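2,5-dihydroxypyridine 5,6-dioxygenase (Pseudomonas putida KT2440, PDB 7CN3) catalyses the iron(II)-dependent ring cleavage of 2,5-dihydroxypyridine by dioxygen between carbons 5 and 6, yielding N-formylmaleamate in aerobic nicotinate degradation. Local coordinates at residues 116-121 with 179-184. Sequence-based numbering, arbitrary orientation.
Sequences GTRILL and GYADEP
Arg118 reaches the loop 179-184 through NE, which donates to the carbonyl of Ala181 (NE to O, 2.9 Å). The bond is well aligned in one respect and bent in another: the acceptor lies only 4° out of the guanidinium plane, at its edge, whereas the N-H...O angle is 136°. CG sits between the backbone N and the carbonyl carbon (chi1 54°), and the chain runs extended from there to NE, which carries CD alongside the loop, 3.4 Å from Glu183 O. The other two nitrogens point to different partners, NH2 to Ser19 O and NH1 to Gln25 OE1, so that hydrogen bonds to three acceptors probably hold the group from turning. A lysine in its place, with a single ammonium group instead of the flat guanidinium, would probably be unable to serve Ala181 O, Ser19 O and Gln25 OE1 together and would leave at least one of them without its donor. Strand 118-121 belongs to a five-stranded parallel sheet, between strands 96-99 and 187-189; the loop leads into the latter and runs roughly antiparallel to the segment 116-121. Two residues along the strand, Leu120 packs its CB against Ala181 CB at 4.0 Å, while its CD1 extends to Tyr180 CA (3.8 Å). Ala181 CB also lies 3.6 Å from Ile119 O. At the other end, Pro184 CB rests 3.6 Å from Gly116 O, just after helix 107-114.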
ATOM      1  N   GLY C 116     -27.139 -17.765  19.858  1.00 41.68           N
ATOM      2  CA  GLY C 116     -27.871 -17.825  18.602  1.00 34.53           C
ATOM      3  C   GLY C 116     -27.102 -17.319  17.392  1.00 31.74           C
ATOM      4  O   GLY C 116     -27.531 -17.553  16.251  1.00 31.86           O
ATOM      5  N   THR C 117     -25.995 -16.627  17.603  1.00 32.50           N
ATOM      6  CA  THR C 117     -25.149 -16.220  16.487  1.00 35.84           C
ATOM      7  C   THR C 117     -24.615 -17.462  15.789  1.00 33.79           C
ATOM      8  O   THR C 117     -24.267 -18.451  16.443  1.00 33.71           O
ATOM      9  CB  THR C 117     -24.005 -15.344  17.009  1.00 33.29           C
ATOM     10  OG1 THR C 117     -24.563 -14.184  17.641  1.00 32.88           O
ATOM     11  CG2 THR C 117     -23.009 -14.927  15.887  1.00 25.35           C
ATOM     12  N   ARG C 118     -24.615 -17.439  14.459  1.00 21.22           N
ATOM     13  CA  ARG C 118     -23.941 -18.471  13.683  1.00 20.83           C
ATOM     14  C   ARG C 118     -22.615 -17.932  13.147  1.00 28.27           C
ATOM     15  O   ARG C 118     -22.412 -16.721  13.023  1.00 26.61           O
ATOM     16  CB  ARG C 118     -24.835 -18.965  12.544  1.00 30.86           C
ATOM     17  CG  ARG C 118     -25.381 -17.882  11.618  1.00 29.03           C
ATOM     18  CD  ARG C 118     -26.731 -18.330  11.033  1.00 32.25           C
ATOM     19  NE  ARG C 118     -27.062 -17.590   9.817  1.00 31.81           N
ATOM     20  CZ  ARG C 118     -27.766 -16.463   9.800  1.00 29.93           C
ATOM     21  NH1 ARG C 118     -28.228 -15.939  10.933  1.00 30.63           N
ATOM     22  NH2 ARG C 118     -28.010 -15.854   8.652  1.00 23.12           N
ATOM     23  N   ILE C 119     -21.689 -18.839  12.855  1.00 25.90           N
ATOM     24  CA  ILE C 119     -20.336 -18.445  12.473  1.00 25.69           C
ATOM     25  C   ILE C 119     -19.918 -19.239  11.251  1.00 28.06           C
ATOM     26  O   ILE C 119     -20.030 -20.473  11.246  1.00 22.79           O
ATOM     27  CB  ILE C 119     -19.312 -18.674  13.600  1.00 25.70           C
ATOM     28  CG1 ILE C 119     -19.692 -17.943  14.887  1.00 26.43           C
ATOM     29  CG2 ILE C 119     -17.927 -18.255  13.153  1.00 21.10           C
ATOM     30  CD1 ILE C 119     -18.892 -18.462  16.067  1.00 28.63           C
ATOM     31  N   LEU C 120     -19.389 -18.534  10.245  1.00 20.86           N
ATOM     32  CA  LEU C 120     -18.793 -19.144   9.059  1.00 18.39           C
ATOM     33  C   LEU C 120     -17.304 -18.824   9.020  1.00 18.68           C
ATOM     34  O   LEU C 120     -16.919 -17.662   8.850  1.00 22.07           O
ATOM     35  CB  LEU C 120     -19.474 -18.650   7.788  1.00 18.10           C
ATOM     36  CG  LEU C 120     -18.957 -19.194   6.449  1.00 25.19           C
ATOM     37  CD1 LEU C 120     -19.206 -20.684   6.332  1.00 26.45           C
ATOM     38  CD2 LEU C 120     -19.614 -18.469   5.300  1.00 23.10           C
ATOM     39  N   LEU C 121     -16.471 -19.852   9.176  1.00 19.27           N
ATOM     40  CA  LEU C 121     -15.034 -19.703   9.014  1.00 22.71           C
ATOM     41  C   LEU C 121     -14.700 -19.641   7.527  1.00 22.80           C
ATOM     42  O   LEU C 121     -15.255 -20.395   6.720  1.00 23.21           O
ATOM     43  CB  LEU C 121     -14.302 -20.876   9.674  1.00 29.76           C
ATOM     44  CG  LEU C 121     -12.765 -20.839   9.682  1.00 26.00           C
ATOM     45  CD1 LEU C 121     -12.242 -19.672  10.486  1.00 25.43           C
ATOM     46  CD2 LEU C 121     -12.154 -22.156  10.200  1.00 22.49           C
ATOM     47  N   GLY C 179     -20.236 -26.400   4.644  1.00 24.84           N
ATOM     48  CA  GLY C 179     -19.676 -25.235   3.984  1.00 22.41           C
ATOM     49  C   GLY C 179     -20.422 -23.927   4.157  1.00 29.24           C
ATOM     50  O   GLY C 179     -19.943 -22.898   3.653  1.00 25.01           O
ATOM     51  N   TYR C 180     -21.572 -23.902   4.823  1.00 29.50           N
ATOM     52  CA  TYR C 180     -22.212 -22.615   5.022  1.00 27.22           C
ATOM     53  C   TYR C 180     -22.974 -22.617   6.338  1.00 27.95           C
ATOM     54  O   TYR C 180     -23.325 -23.669   6.878  1.00 27.17           O
ATOM     55  CB  TYR C 180     -23.118 -22.234   3.834  1.00 19.08           C
ATOM     56  CG  TYR C 180     -24.158 -23.253   3.385  1.00 20.06           C
ATOM     57  CD1 TYR C 180     -23.830 -24.263   2.491  1.00 23.92           C
ATOM     58  CD2 TYR C 180     -25.472 -23.164   3.806  1.00 20.41           C
ATOM     59  CE1 TYR C 180     -24.772 -25.157   2.050  1.00 26.73           C
ATOM     60  CE2 TYR C 180     -26.439 -24.066   3.365  1.00 29.18           C
ATOM     61  CZ  TYR C 180     -26.078 -25.056   2.479  1.00 29.62           C
ATOM     62  OH  TYR C 180     -27.016 -25.953   2.015  1.00 33.11           O
ATOM     63  N   ALA C 181     -23.197 -21.417   6.864  1.00 26.45           N
ATOM     64  CA  ALA C 181     -23.739 -21.234   8.208  1.00 25.05           C
ATOM     65  C   ALA C 181     -25.169 -20.706   8.107  1.00 27.49           C
ATOM     66  O   ALA C 181     -25.429 -19.525   8.333  1.00 25.63           O
ATOM     67  CB  ALA C 181     -22.867 -20.300   9.002  1.00 19.48           C
ATOM     68  N   ASP C 182     -26.112 -21.609   7.804  1.00 27.85           N
ATOM     69  CA  ASP C 182     -27.506 -21.209   7.605  1.00 24.65           C
ATOM     70  C   ASP C 182     -28.350 -21.275   8.873  1.00 30.15           C
ATOM     71  O   ASP C 182     -29.289 -20.489   9.021  1.00 40.43           O
ATOM     72  CB  ASP C 182     -28.164 -22.069   6.513  1.00 31.97           C
ATOM     73  CG  ASP C 182     -28.041 -23.574   6.779  1.00 38.12           C
ATOM     74  OD1 ASP C 182     -27.187 -23.968   7.598  1.00 40.93           O
ATOM     75  OD2 ASP C 182     -28.797 -24.362   6.167  1.00 34.45           O
ATOM     76  N   GLU C 183     -28.060 -22.199   9.777  1.00 37.12           N
ATOM     77  CA  GLU C 183     -28.901 -22.342  10.957  1.00 40.91           C
ATOM     78  C   GLU C 183     -28.353 -21.518  12.117  1.00 35.92           C
ATOM     79  O   GLU C 183     -27.138 -21.425  12.294  1.00 29.64           O
ATOM     80  CB  GLU C 183     -28.993 -23.806  11.373  1.00 43.96           C
ATOM     81  CG  GLU C 183     -29.320 -24.718  10.207  1.00 51.18           C
ATOM     82  CD  GLU C 183     -30.701 -25.331  10.314  1.00 61.94           C
ATOM     83  OE1 GLU C 183     -31.690 -24.561  10.380  1.00 64.49           O
ATOM     84  OE2 GLU C 183     -30.791 -26.579  10.319  1.00 71.57           O
ATOM     85  N   PRO C 184     -29.224 -20.941  12.936  1.00 39.92           N
ATOM     86  CA  PRO C 184     -28.747 -20.120  14.058  1.00 40.19           C
ATOM     87  C   PRO C 184     -27.967 -20.947  15.072  1.00 37.70           C
ATOM     88  O   PRO C 184     -28.227 -22.133  15.271  1.00 34.84           O
ATOM     89  CB  PRO C 184     -30.043 -19.569  14.662  1.00 39.06           C
ATOM     90  CG  PRO C 184     -31.076 -20.595  14.304  1.00 44.65           C
ATOM     91  CD  PRO C 184     -30.688 -21.093  12.935  1.00 36.66           C
TER